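PDB 3PQA: lactaldehyde dehydrogenase from Methanocaldococcus jannaschii, which oxidises lactaldehyde to lactate with a preference for NAD over NADP, a step in the biosynthesis of coenzyme F420. Local coordinates for residues B[231-235]-B[236-240]; B[290-293]-B[294-298]; B[362-366]-B[367-371]; B[377-381]-B[382-386]; B[402-405]-B[406-410]. All blocks are in the same frame, centred on the assembly; numbering follows the deposited sequence. Where two conformers were deposited one is given.

Overall arrangement
The five contacts are local, each within one continuous run of the chain. Contact 1 stands apart, its centre about 44 Å from that of contact 2 and on the opposite side of the chain's centre; it belongs to the sheet of the probable NAD-binding region and runs up to Glu241, a probable active-site residue. Contacts 2 to 5 gather around the second large sheet. Contact 4 links them: Arg378 meets Ile292 of contact 2, Ile377 meets Cys365 of contact 3, and Glu381 OE1 forms a 2.9 Å salt bridge with Lys406 NZ of contact 5. Contact 3 lies close to the probable catalytic cysteine, the side chain of Glu368 being about 5 Å from that of Cys275.

Contact 1 (B[231-235]-B[236-240]); sequences KKAGF and KKIAL
Lys236 folds back to Ala233, its NZ donating to Ala233 O at 2.8 Å across the turn between helix 223-232 and strand 237-241. The ammonium lies in the carbonyl plane, with a C=O...N angle of 152°. Lysine suits the place because its chain is long enough to span the turn: it runs extended through CE and bends only at the last torsion (chi4 61°), which swings NZ onto the oxygen. Val209 O accepts from the same ammonium. Ala233 CB lies 3.9 Å from Ile238 CD1, a small side chain leaving room for the branched one on the strand. Gly234, with positive phi, reverses the chain after the helix, and Phe235 is the centre of an inverse gamma turn closed by Lys236 N to Gly234 O at 2.9 Å, bent to 130°. The turn completes a beta-alpha-beta unit of the probable NAD-binding region. Here a buried charge is met by backbone carbonyls, so the lysine probably ties the end of helix 223-232, at Ala233 O, to that of helix 201-210, at Val209 O.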
loop_
_atom_site.group_PDB
_atom_site.type_symbol
_atom_site.label_atom_id
_atom_site.label_comp_id
_atom_site.label_asym_id
_atom_site.label_seq_id
_atom_site.Cartn_x
_atom_site.Cartn_y
_atom_site.Cartn_z
ATOM N N LYS B 231 29.744 13.778 -6.991
ATOM C CA LYS B 231 30.433 15.072 -7.127
ATOM C C LYS B 231 30.340 15.681 -8.534
ATOM O O LYS B 231 30.650 16.861 -8.724
ATOM C CB LYS B 231 31.907 14.963 -6.702
ATOM C CG LYS B 231 32.115 14.429 -5.288
ATOM C CD LYS B 231 33.598 14.372 -4.921
ATOM C CE LYS B 231 33.844 13.489 -3.701
ATOM N NZ LYS B 231 32.931 13.801 -2.550
ATOM N N LYS B 232 29.918 14.889 -9.514
ATOM C CA LYS B 232 29.929 15.339 -10.910
ATOM C C LYS B 232 28.558 15.374 -11.585
ATOM O O LYS B 232 28.406 16.022 -12.624
ATOM C CB LYS B 232 30.860 14.458 -11.750
ATOM C CG LYS B 232 32.341 14.698 -11.534
ATOM C CD LYS B 232 33.167 13.656 -12.282
ATOM C CE LYS B 232 33.026 13.782 -13.801
ATOM N NZ LYS B 232 34.043 14.652 -14.482
ATOM N N ALA B 233 27.575 14.673 -11.013
ATOM C CA ALA B 233 26.269 14.516 -11.658
ATOM C C ALA B 233 25.465 15.814 -11.755
ATOM O O ALA B 233 24.755 16.032 -12.742
ATOM C CB ALA B 233 25.446 13.421 -10.956
ATOM N N GLY B 234 25.578 16.672 -10.744
ATOM C CA GLY B 234 24.811 17.916 -10.721
ATOM C C GLY B 234 23.344 17.658 -10.427
ATOM O O GLY B 234 23.000 16.732 -9.678
ATOM N N PHE B 235 22.480 18.463 -11.039
ATOM C CA PHE B 235 21.043 18.403 -10.791
ATOM C C PHE B 235 20.389 17.233 -11.553
ATOM O O PHE B 235 19.746 17.421 -12.583
ATOM C CB PHE B 235 20.406 19.739 -11.188
ATOM C CG PHE B 235 19.132 20.074 -10.447
ATOM C CD1 PHE B 235 18.131 19.122 -10.254
ATOM C CD2 PHE B 235 18.915 21.368 -9.983
ATOM C CE1 PHE B 235 16.947 19.451 -9.593
ATOM C CE2 PHE B 235 17.737 21.700 -9.320
ATOM C CZ PHE B 235 16.754 20.741 -9.130
ATOM N N LYS B 236 20.547 16.032 -11.015
ATOM C CA LYS B 236 19.991 14.816 -11.581
ATOM C C LYS B 236 19.525 13.988 -10.401
ATOM O O LYS B 236 20.076 14.129 -9.304
ATOM C CB LYS B 236 21.080 14.006 -12.293
ATOM C CG LYS B 236 21.624 14.600 -13.569
ATOM C CD LYS B 236 22.584 13.613 -14.251
ATOM C CE LYS B 236 23.098 14.172 -15.560
ATOM N NZ LYS B 236 23.850 15.424 -15.354
ATOM N N LYS B 237 18.541 13.117 -10.630
ATOM C CA LYS B 237 18.236 12.019 -9.701
ATOM C C LYS B 237 19.377 11.025 -9.789
ATOM O O LYS B 237 19.899 10.786 -10.875
ATOM C CB LYS B 237 16.918 11.324 -10.072
ATOM C CG LYS B 237 15.668 11.929 -9.431
ATOM C CD LYS B 237 14.410 11.044 -9.603
ATOM C CE LYS B 237 14.139 10.139 -8.395
ATOM N NZ LYS B 237 12.717 9.617 -8.386
ATOM N N ILE B 238 19.777 10.463 -8.650
ATOM C CA ILE B 238 20.932 9.563 -8.590
ATOM C C ILE B 238 20.590 8.290 -7.835
ATOM O O ILE B 238 20.125 8.349 -6.698
ATOM C CB ILE B 238 22.137 10.232 -7.875
ATOM C CG1 ILE B 238 22.539 11.520 -8.590
ATOM C CG2 ILE B 238 23.331 9.265 -7.802
ATOM C CD1 ILE B 238 23.450 12.417 -7.767
ATOM N N ALA B 239 20.831 7.152 -8.471
ATOM C CA ALA B 239 20.760 5.844 -7.821
ATOM C C ALA B 239 22.120 5.164 -7.964
ATOM O O ALA B 239 22.694 5.134 -9.051
ATOM C CB ALA B 239 19.646 4.994 -8.437
ATOM N N LEU B 240 22.643 4.644 -6.852
ATOM C CA LEU B 240 23.962 4.015 -6.817
ATOM C C LEU B 240 23.878 2.668 -6.116
ATOM O O LEU B 240 23.296 2.548 -5.022
ATOM C CB LEU B 240 24.971 4.912 -6.087
ATOM C CG LEU B 240 25.182 6.347 -6.586
ATOM C CD1 LEU B 240 26.104 7.080 -5.633
ATOM C CD2 LEU B 240 25.727 6.361 -8.017
#

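Contact 2 (B[290-293]-B[294-298]); sequences KFIE and MFVNK
This is an i to i+4 contact along one alpha-helix, 288-300, which packs on the sheet containing strands 278-284, 350-357 and 373-379 and beside helix 256-268. Four successive backbone bonds join its turns, from Met294 N to Lys290 O through Asn297 N to Glu293 O; the straightest is Val296 N to Ile292 O, at 174°. On the buried side Phe291 and Phe295 leave the helix in the same direction, one turn apart. Their planes are only 14° from parallel but displaced, with centroids 5.5 Å from each other and little overlap. What lies over the Phe291 face is instead Phe295 CB, a CH-pi contact 4.3 Å from the ring centroid. Both CG atoms stand anti to the backbone N, which keeps the rings abreast; both rings reach Ile281, and large apolar groups suit this place, where Phe291 also meets Val260 of the neighbouring helix. Next to them, the beta-branched Ile292 and Val296 meet at 4.1 Å through their CG2 atoms; Ile292 packs on Ile376 and Val296 on Ile355. Met294, on the side facing helix 256-268, folds back over the preceding turn and touches Asn257. Glu293 and Asn297 are polar residues fit for the solvent side. Their flat groups, 75° apart, are joined by a water that donates to Glu293 OE1 at 2.6 Å and accepts from Asn297 ND2 at 3.0 Å.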
loop_
_atom_site.group_PDB
_atom_site.type_symbol
_atom_site.label_atom_id
_atom_site.label_comp_id
_atom_site.label_asym_id
_atom_site.label_seq_id
_atom_site.Cartn_x
_atom_site.Cartn_y
_atom_site.Cartn_z
ATOM N N LYS B 290 36.783 -25.512 14.778
ATOM C CA LYS B 290 35.949 -26.468 14.066
ATOM C C LYS B 290 35.412 -25.852 12.788
ATOM O O LYS B 290 35.409 -26.497 11.740
ATOM C CB LYS B 290 34.783 -26.937 14.924
ATOM C CG LYS B 290 35.174 -27.803 16.094
ATOM C CD LYS B 290 33.912 -28.319 16.801
ATOM C CE LYS B 290 32.985 -27.163 17.210
ATOM N NZ LYS B 290 31.582 -27.461 16.830
ATOM N N PHE B 291 34.968 -24.600 12.878
ATOM C CA PHE B 291 34.439 -23.932 11.700
ATOM C C PHE B 291 35.512 -23.771 10.633
ATOM O O PHE B 291 35.273 -24.077 9.475
ATOM C CB PHE B 291 33.850 -22.563 12.013
ATOM C CG PHE B 291 33.451 -21.814 10.776
ATOM C CD1 PHE B 291 32.224 -22.055 10.176
ATOM C CD2 PHE B 291 34.333 -20.917 10.178
ATOM C CE1 PHE B 291 31.862 -21.386 9.005
ATOM C CE2 PHE B 291 33.992 -20.236 9.009
ATOM C CZ PHE B 291 32.760 -20.469 8.416
ATOM N N ILE B 292 36.688 -23.283 11.026
ATOM C CA ILE B 292 37.785 -23.087 10.079
ATOM C C ILE B 292 38.165 -24.398 9.369
ATOM O O ILE B 292 38.295 -24.428 8.152
ATOM C CB ILE B 292 39.002 -22.398 10.734
ATOM C CG1 ILE B 292 38.670 -20.930 11.049
ATOM C CG2 ILE B 292 40.234 -22.498 9.826
ATOM C CD1 ILE B 292 39.644 -20.232 12.029
ATOM N N GLU B 293 38.317 -25.476 10.132
ATOM C CA GLU B 293 38.650 -26.770 9.547
ATOM C C GLU B 293 37.601 -27.197 8.511
ATOM O O GLU B 293 37.951 -27.600 7.395
ATOM C CB GLU B 293 38.802 -27.844 10.633
ATOM C CG GLU B 293 39.199 -29.202 10.086
ATOM C CD GLU B 293 39.025 -30.339 11.084
ATOM O OE1 GLU B 293 39.372 -31.474 10.725
ATOM O OE2 GLU B 293 38.530 -30.112 12.206
ATOM N N MET B 294 36.320 -27.090 8.874
ATOM C CA MET B 294 35.231 -27.475 7.976
ATOM C C MET B 294 35.224 -26.594 6.713
ATOM O O MET B 294 35.048 -27.088 5.600
ATOM C CB MET B 294 33.863 -27.408 8.688
ATOM C CG MET B 294 33.682 -28.365 9.889
ATOM S SD MET B 294 32.260 -27.964 10.967
ATOM C CE MET B 294 30.915 -28.339 9.871
ATOM N N PHE B 295 35.436 -25.292 6.897
ATOM C CA PHE B 295 35.374 -24.318 5.809
ATOM C C PHE B 295 36.532 -24.485 4.817
ATOM O O PHE B 295 36.316 -24.531 3.614
ATOM C CB PHE B 295 35.330 -22.910 6.401
ATOM C CG PHE B 295 35.129 -21.814 5.385
ATOM C CD1 PHE B 295 33.911 -21.668 4.720
ATOM C CD2 PHE B 295 36.152 -20.917 5.127
ATOM C CE1 PHE B 295 33.730 -20.639 3.795
ATOM C CE2 PHE B 295 35.989 -19.882 4.213
ATOM C CZ PHE B 295 34.775 -19.743 3.539
ATOM N N VAL B 296 37.754 -24.609 5.334
ATOM C CA VAL B 296 38.925 -24.869 4.486
ATOM C C VAL B 296 38.758 -26.181 3.696
ATOM O O VAL B 296 39.002 -26.220 2.488
ATOM C CB VAL B 296 40.226 -24.883 5.328
ATOM C CG1 VAL B 296 41.397 -25.426 4.522
ATOM C CG2 VAL B 296 40.541 -23.481 5.862
ATOM N N ASN B 297 38.299 -27.237 4.372
ATOM C CA ASN B 297 38.116 -28.551 3.736
ATOM C C ASN B 297 37.155 -28.544 2.552
ATOM O O ASN B 297 37.401 -29.213 1.553
ATOM C CB ASN B 297 37.684 -29.612 4.753
ATOM C CG ASN B 297 38.834 -30.110 5.592
ATOM O OD1 ASN B 297 39.989 -29.752 5.353
ATOM N ND2 ASN B 297 38.530 -30.939 6.587
ATOM N N LYS B 298 36.068 -27.782 2.673
ATOM C CA LYS B 298 35.089 -27.656 1.601
ATOM C C LYS B 298 35.629 -26.767 0.482
ATOM O O LYS B 298 35.353 -27.006 -0.692
ATOM C CB LYS B 298 33.748 -27.125 2.136
ATOM C CG LYS B 298 33.035 -28.031 3.166
ATOM C CD LYS B 298 32.392 -29.279 2.556
ATOM C CE LYS B 298 31.160 -29.699 3.371
ATOM N NZ LYS B 298 30.182 -30.513 2.574
HETATM O O HOH W 1 40.692 -31.759 8.446
#

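Contact 3 (B[362-366]-B[367-371]); sequences NILCK and TETFA
Thr367 OG1 donates to Ile363 O at 2.8 Å, coming from above the carbonyl plane, 41° out of it. The hydroxyl sits beside its own backbone N (chi1 -54°), and that turns it back onto the preceding turn. Lys366 N reaches the same oxygen from the opposite face at 3.1 Å, leaving Ile363 O held by two donors. Threonine suits the spot because its hydroxyl, carried directly on CB, stays near enough to the backbone to reach Ile363 O. Ile363 CG1 approaches Thr367 OG1 to 3.4 Å. Deeper in, Leu364 CD2 touches Thr369 CG2 at 4.1 Å, methyl against methyl. The next shell fixes the turn itself: Asn362 OD1 accepts from Leu364 N at 3.0 Å, nearly straight at 172°, an Asx turn, and Asn362 ND2 is tied to Ala333 O. On the other arm Glu368 sends OE2 to Gly244 N, close to the probable catalytic Cys275. The whole loop connects strands 350-357 and 373-379; helix 320-335 packs against it, with Leu364 on Val329 and Thr367 on Trp325, and Leu364 also reaches Val373 and Pro375.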
loop_
_atom_site.group_PDB
_atom_site.type_symbol
_atom_site.label_atom_id
_atom_site.label_comp_id
_atom_site.label_asym_id
_atom_site.label_seq_id
_atom_site.Cartn_x
_atom_site.Cartn_y
_atom_site.Cartn_z
ATOM N N ASN B 362 43.387 -6.083 10.424
ATOM C CA ASN B 362 43.994 -6.486 9.156
ATOM C C ASN B 362 43.421 -5.727 7.962
ATOM O O ASN B 362 42.231 -5.428 7.932
ATOM C CB ASN B 362 43.835 -7.995 8.959
ATOM C CG ASN B 362 44.706 -8.541 7.844
ATOM O OD1 ASN B 362 44.332 -8.503 6.674
ATOM N ND2 ASN B 362 45.871 -9.063 8.207
ATOM N N ILE B 363 44.278 -5.440 6.983
ATOM C CA ILE B 363 43.886 -4.744 5.750
ATOM C C ILE B 363 42.648 -5.354 5.053
ATOM O O ILE B 363 41.828 -4.624 4.489
ATOM C CB ILE B 363 45.097 -4.608 4.756
ATOM C CG1 ILE B 363 44.768 -3.686 3.579
ATOM C CG2 ILE B 363 45.589 -5.969 4.277
ATOM C CD1 ILE B 363 44.614 -2.220 3.962
ATOM N N LEU B 364 42.507 -6.680 5.119
ATOM C CA LEU B 364 41.380 -7.359 4.464
ATOM C C LEU B 364 40.028 -6.994 5.071
ATOM O O LEU B 364 39.006 -7.058 4.391
ATOM C CB LEU B 364 41.554 -8.879 4.493
ATOM C CG LEU B 364 42.712 -9.463 3.683
ATOM C CD1 LEU B 364 42.849 -10.965 3.913
ATOM C CD2 LEU B 364 42.559 -9.146 2.205
ATOM N N CYS B 365 40.021 -6.619 6.346
ATOM C CA CYS B 365 38.780 -6.204 7.020
ATOM C C CYS B 365 38.276 -4.827 6.545
ATOM O O CYS B 365 37.158 -4.420 6.869
ATOM C CB CYS B 365 38.961 -6.202 8.538
ATOM S SG CYS B 365 39.335 -7.816 9.230
ATOM N N LYS B 366 39.109 -4.108 5.794
ATOM C CA LYS B 366 38.758 -2.769 5.348
ATOM C C LYS B 366 38.743 -2.653 3.830
ATOM O O LYS B 366 38.379 -1.615 3.295
ATOM C CB LYS B 366 39.736 -1.735 5.934
ATOM C CG LYS B 366 39.646 -1.552 7.448
ATOM C CD LYS B 366 38.284 -0.940 7.871
ATOM C CE LYS B 366 38.283 -0.449 9.336
ATOM N NZ LYS B 366 39.154 0.751 9.545
ATOM N N THR B 367 39.118 -3.721 3.140
ATOM C CA THR B 367 39.353 -3.653 1.702
ATOM C C THR B 367 38.415 -4.576 0.935
ATOM O O THR B 367 38.392 -5.791 1.169
ATOM C CB THR B 367 40.829 -4.006 1.371
ATOM O OG1 THR B 367 41.708 -3.170 2.136
ATOM C CG2 THR B 367 41.131 -3.840 -0.120
ATOM N N GLU B 368 37.639 -4.000 0.018
ATOM C CA GLU B 368 36.847 -4.807 -0.907
ATOM C C GLU B 368 37.756 -5.325 -2.020
ATOM O O GLU B 368 38.223 -4.541 -2.859
ATOM C CB GLU B 368 35.680 -4.005 -1.503
ATOM C CG GLU B 368 34.786 -4.845 -2.410
ATOM C CD GLU B 368 33.607 -4.076 -3.005
ATOM O OE1 GLU B 368 33.739 -2.867 -3.294
ATOM O OE2 GLU B 368 32.550 -4.693 -3.197
ATOM N N THR B 369 38.005 -6.632 -2.030
ATOM C CA THR B 369 38.971 -7.205 -2.974
ATOM C C THR B 369 38.321 -7.728 -4.264
ATOM O O THR B 369 39.007 -7.965 -5.246
ATOM C CB THR B 369 39.817 -8.332 -2.326
ATOM O OG1 THR B 369 38.953 -9.380 -1.889
ATOM C CG2 THR B 369 40.644 -7.808 -1.148
ATOM N N PHE B 370 37.004 -7.930 -4.269
ATOM C CA PHE B 370 36.346 -8.534 -5.437
ATOM C C PHE B 370 37.148 -9.752 -5.901
ATOM O O PHE B 370 37.597 -9.838 -7.056
ATOM C CB PHE B 370 36.196 -7.510 -6.573
ATOM C CG PHE B 370 34.765 -7.160 -6.891
ATOM C CD1 PHE B 370 33.887 -6.763 -5.881
ATOM C CD2 PHE B 370 34.302 -7.225 -8.199
ATOM C CE1 PHE B 370 32.571 -6.440 -6.175
ATOM C CE2 PHE B 370 32.982 -6.905 -8.501
ATOM C CZ PHE B 370 32.119 -6.519 -7.486
ATOM N N ALA B 371 37.375 -10.669 -4.968
ATOM C CA ALA B 371 38.272 -11.798 -5.205
ATOM C C ALA B 371 37.939 -12.920 -4.238
ATOM O O ALA B 371 37.274 -12.685 -3.220
ATOM C CB ALA B 371 39.711 -11.374 -5.010
#

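Contact 4 (B[377-381]-B[382-386]); sequences IRTNE and EEMID
A strand-to-helix turn carries the chain from strand 373-379 into the short helix 384-388, and its first bonds are backbone ones. Glu383 N donates to Asn380 O and Met384 N to Glu381 O, both at 3.1 Å; each N-H comes from the residue three positions on and stands well above the carbonyl plane. Water takes up Glu381 O as well, donating to it and accepting from Ile385 N, a bridge between the two. Met384 runs fully extended back toward the strand and passes the Thr379 side chain, the two pointing in opposing directions. Its CG lies 3.6 Å from Thr379 CG2 and its CE 3.8 Å from the same methyl; the flexible, unbranched thioether suits packing between that methyl, Leu251 and Phe410. Replacing it with an alanine would probably open a gap beside the Thr379 methyl and leave Phe410 without this packing partner. Thr379 OG1, on the other branch, rests 3.3 Å from Glu383 CB. Glu381 OE2 and Glu382 OE1 are 4.3 Å apart, like charges, but Glu381 OE1 forms a salt bridge with Lys406 NZ, and Lys409 makes a long, weak pair with Glu382. Two acidic groups so close are therefore likely to be tolerated because lysines of helix 404-413 partly offset them.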
loop_
_atom_site.group_PDB
_atom_site.type_symbol
_atom_site.label_atom_id
_atom_site.label_comp_id
_atom_site.label_asym_id
_atom_site.label_seq_id
_atom_site.Cartn_x
_atom_site.Cartn_y
_atom_site.Cartn_z
ATOM N N ILE B 377 38.020 -13.943 11.334
ATOM C CA ILE B 377 38.444 -13.333 12.582
ATOM C C ILE B 377 37.726 -14.028 13.717
ATOM O O ILE B 377 36.491 -14.046 13.754
ATOM C CB ILE B 377 38.102 -11.823 12.639
ATOM C CG1 ILE B 377 38.733 -11.062 11.467
ATOM C CG2 ILE B 377 38.484 -11.225 14.008
ATOM C CD1 ILE B 377 37.882 -11.084 10.178
ATOM N N ARG B 378 38.480 -14.621 14.640
ATOM C CA ARG B 378 37.834 -15.238 15.797
ATOM C C ARG B 378 37.678 -14.188 16.893
ATOM O O ARG B 378 38.594 -13.401 17.152
ATOM C CB ARG B 378 38.579 -16.495 16.288
ATOM C CG ARG B 378 39.798 -16.247 17.162
ATOM C CD ARG B 378 40.404 -17.570 17.606
ATOM N NE ARG B 378 40.914 -18.338 16.470
ATOM C CZ ARG B 378 41.025 -19.665 16.435
ATOM N NH1 ARG B 378 41.500 -20.263 15.346
ATOM N NH2 ARG B 378 40.656 -20.398 17.483
ATOM N N THR B 379 36.502 -14.139 17.504
ATOM C CA THR B 379 36.229 -13.115 18.488
ATOM C C THR B 379 35.127 -13.529 19.454
ATOM O O THR B 379 34.557 -14.608 19.320
ATOM C CB THR B 379 35.873 -11.763 17.803
ATOM O OG1 THR B 379 35.798 -10.742 18.798
ATOM C CG2 THR B 379 34.557 -11.861 17.069
ATOM N N ASN B 380 34.827 -12.676 20.425
ATOM C CA ASN B 380 33.676 -12.916 21.278
ATOM C C ASN B 380 32.417 -12.238 20.748
ATOM O O ASN B 380 32.484 -11.275 19.987
ATOM C CB ASN B 380 33.968 -12.502 22.715
ATOM C CG ASN B 380 34.904 -13.465 23.403
ATOM O OD1 ASN B 380 34.655 -14.677 23.439
ATOM N ND2 ASN B 380 35.990 -12.939 23.957
ATOM N N GLU B 381 31.268 -12.740 21.168
ATOM C CA GLU B 381 30.007 -12.259 20.618
ATOM C C GLU B 381 29.852 -10.737 20.726
ATOM O O GLU B 381 29.435 -10.077 19.766
ATOM C CB GLU B 381 28.846 -12.953 21.306
ATOM C CG GLU B 381 27.527 -12.656 20.660
ATOM C CD GLU B 381 26.436 -13.500 21.232
ATOM O OE1 GLU B 381 26.600 -14.746 21.298
ATOM O OE2 GLU B 381 25.419 -12.901 21.593
ATOM N N GLU B 382 30.224 -10.178 21.879
ATOM C CA GLU B 382 29.981 -8.760 22.132
ATOM C C GLU B 382 30.831 -7.793 21.316
ATOM O O GLU B 382 30.560 -6.593 21.322
ATOM C CB GLU B 382 30.059 -8.436 23.632
ATOM C CG GLU B 382 28.901 -9.023 24.437
ATOM C CD GLU B 382 27.520 -8.712 23.842
ATOM O OE1 GLU B 382 26.613 -9.564 24.000
ATOM O OE2 GLU B 382 27.340 -7.635 23.222
ATOM N N GLU B 383 31.830 -8.314 20.613
ATOM C CA GLU B 383 32.696 -7.502 19.752
ATOM C C GLU B 383 32.179 -7.448 18.314
ATOM O O GLU B 383 32.632 -6.629 17.502
ATOM C CB GLU B 383 34.103 -8.101 19.709
ATOM C CG GLU B 383 34.755 -8.273 21.055
ATOM C CD GLU B 383 34.917 -6.959 21.784
ATOM O OE1 GLU B 383 34.720 -6.945 23.016
ATOM O OE2 GLU B 383 35.242 -5.938 21.133
ATOM N N MET B 384 31.264 -8.356 17.996
ATOM C CA MET B 384 30.942 -8.658 16.601
ATOM C C MET B 384 30.236 -7.520 15.876
ATOM O O MET B 384 30.576 -7.218 14.722
ATOM C CB MET B 384 30.140 -9.966 16.509
ATOM C CG MET B 384 31.000 -11.198 16.746
ATOM S SD MET B 384 30.030 -12.715 16.812
ATOM C CE MET B 384 31.384 -13.913 16.956
ATOM N N ILE B 385 29.276 -6.879 16.545
ATOM C CA ILE B 385 28.512 -5.804 15.909
ATOM C C ILE B 385 29.447 -4.634 15.622
ATOM O O ILE B 385 29.405 -4.070 14.536
ATOM C CB ILE B 385 27.262 -5.390 16.715
ATOM C CG1 ILE B 385 26.204 -6.488 16.580
ATOM C CG2 ILE B 385 26.674 -4.073 16.195
ATOM C CD1 ILE B 385 25.033 -6.399 17.516
ATOM N N ASP B 386 30.314 -4.302 16.577
ATOM C CA ASP B 386 31.281 -3.217 16.369
ATOM C C ASP B 386 32.240 -3.517 15.218
ATOM O O ASP B 386 32.478 -2.643 14.385
ATOM C CB ASP B 386 32.046 -2.889 17.657
ATOM C CG ASP B 386 31.185 -2.143 18.690
ATOM O OD1 ASP B 386 30.164 -1.489 18.332
ATOM O OD2 ASP B 386 31.561 -2.193 19.879
HETATM O O HOH W 2 28.162 -7.683 19.140
#

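Contact 5 (B[402-405]-B[406-410]); sequences NDIN and KSLKF
Capping comes first: Asp403, the N-cap of helix 404-413, accepts from Lys406 N through OD1 at 2.9 Å, a nearly straight bond of 169°, the oxygen met from above the carboxylate plane. A short acid suits this place, since its negative charge probably interacts favourably with the positive N-terminal end of the helix dipole. An alanine here removes the acceptor of Lys406 N, and the first turn would probably be less firmly held. Of the other hydrogen bonds, Ser407 OG, tucked between its own N and carbonyl carbon (chi1 70°), donates to Ile404 O at 2.7 Å, an oxygen that Leu408 N also grips. The apolar contact spans this first turn, Ile404 CG2 meeting Leu408 CD1 at 4.1 Å. As for charge, Lys406 NZ stays 4.4 Å from Asp403 OD2, beyond a salt bridge, and forms one with Glu381 OE1 instead. The helix connects parallel strands 396-400 and 418-421 as a beta-alpha-beta crossover; Phe410 packs on helix 384-388, Ile404 on Ser407 of the third subunit and Leu408 on Ile462 of the fourth.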
loop_
_atom_site.group_PDB
_atom_site.type_symbol
_atom_site.label_atom_id
_atom_site.label_comp_id
_atom_site.label_asym_id
_atom_site.label_seq_id
_atom_site.Cartn_x
_atom_site.Cartn_y
_atom_site.Cartn_z
ATOM N N ASN B 402 20.690 -19.790 15.917
ATOM C CA ASN B 402 19.370 -20.357 16.154
ATOM C C ASN B 402 18.612 -19.611 17.250
ATOM O O ASN B 402 17.526 -20.026 17.644
ATOM C CB ASN B 402 19.503 -21.841 16.527
ATOM C CG ASN B 402 19.839 -22.708 15.335
ATOM O OD1 ASN B 402 19.229 -22.579 14.272
ATOM N ND2 ASN B 402 20.807 -23.600 15.502
ATOM N N ASP B 403 19.192 -18.511 17.743
ATOM C CA ASP B 403 18.665 -17.758 18.891
ATOM C C ASP B 403 17.788 -16.581 18.427
ATOM O O ASP B 403 18.269 -15.672 17.740
ATOM C CB ASP B 403 19.875 -17.252 19.702
ATOM C CG ASP B 403 19.503 -16.628 21.040
ATOM O OD1 ASP B 403 18.724 -15.651 21.071
ATOM O OD2 ASP B 403 20.078 -17.088 22.067
ATOM N N ILE B 404 16.503 -16.605 18.787
ATOM C CA ILE B 404 15.567 -15.540 18.389
ATOM C C ILE B 404 16.078 -14.161 18.791
ATOM O O ILE B 404 16.213 -13.265 17.942
ATOM C CB ILE B 404 14.140 -15.781 18.983
ATOM C CG1 ILE B 404 13.519 -17.025 18.353
ATOM C CG2 ILE B 404 13.236 -14.548 18.767
ATOM C CD1 ILE B 404 12.224 -17.482 19.026
ATOM N N ASN B 405 16.389 -14.007 20.074
ATOM C CA ASN B 405 16.739 -12.706 20.632
ATOM C C ASN B 405 18.014 -12.142 20.010
ATOM O O ASN B 405 18.088 -10.952 19.664
ATOM C CB ASN B 405 16.858 -12.802 22.152
ATOM C CG ASN B 405 15.504 -12.910 22.832
ATOM O OD1 ASN B 405 14.464 -12.627 22.233
ATOM N ND2 ASN B 405 15.513 -13.327 24.088
ATOM N N LYS B 406 19.010 -13.006 19.852
ATOM C CA LYS B 406 20.263 -12.572 19.245
ATOM C C LYS B 406 20.071 -12.193 17.782
ATOM O O LYS B 406 20.634 -11.186 17.327
ATOM C CB LYS B 406 21.362 -13.625 19.415
ATOM C CG LYS B 406 21.765 -13.837 20.879
ATOM C CD LYS B 406 22.810 -14.916 21.006
ATOM C CE LYS B 406 23.210 -15.138 22.475
ATOM N NZ LYS B 406 24.362 -16.072 22.531
ATOM N N SER B 407 19.281 -12.968 17.040
ATOM C CA SER B 407 19.076 -12.655 15.611
ATOM C C SER B 407 18.460 -11.269 15.431
ATOM O O SER B 407 18.865 -10.508 14.543
ATOM C CB SER B 407 18.238 -13.721 14.892
ATOM O OG SER B 407 16.882 -13.693 15.314
ATOM N N LEU B 408 17.498 -10.940 16.292
ATOM C CA LEU B 408 16.804 -9.656 16.210
ATOM C C LEU B 408 17.691 -8.504 16.637
ATOM O O LEU B 408 17.660 -7.441 16.012
ATOM C CB LEU B 408 15.522 -9.660 17.044
ATOM C CG LEU B 408 14.479 -10.725 16.702
ATOM C CD1 LEU B 408 13.268 -10.608 17.631
ATOM C CD2 LEU B 408 14.062 -10.660 15.230
ATOM N N LYS B 409 18.476 -8.717 17.693
ATOM C CA LYS B 409 19.442 -7.723 18.168
ATOM C C LYS B 409 20.427 -7.390 17.053
ATOM O O LYS B 409 20.626 -6.215 16.731
ATOM C CB LYS B 409 20.179 -8.214 19.421
ATOM C CG LYS B 409 21.236 -7.247 19.962
ATOM C CD LYS B 409 22.060 -7.904 21.079
ATOM C CE LYS B 409 23.556 -7.808 20.796
ATOM N NZ LYS B 409 24.345 -8.935 21.433
ATOM N N PHE B 410 21.022 -8.420 16.454
ATOM C CA PHE B 410 21.972 -8.215 15.355
ATOM C C PHE B 410 21.290 -7.568 14.156
ATOM O O PHE B 410 21.831 -6.633 13.568
ATOM C CB PHE B 410 22.649 -9.524 14.963
ATOM C CG PHE B 410 23.848 -9.861 15.810
ATOM C CD1 PHE B 410 23.690 -10.458 17.047
ATOM C CD2 PHE B 410 25.138 -9.581 15.361
ATOM C CE1 PHE B 410 24.805 -10.787 17.835
ATOM C CE2 PHE B 410 26.256 -9.905 16.135
ATOM C CZ PHE B 410 26.083 -10.501 17.377
#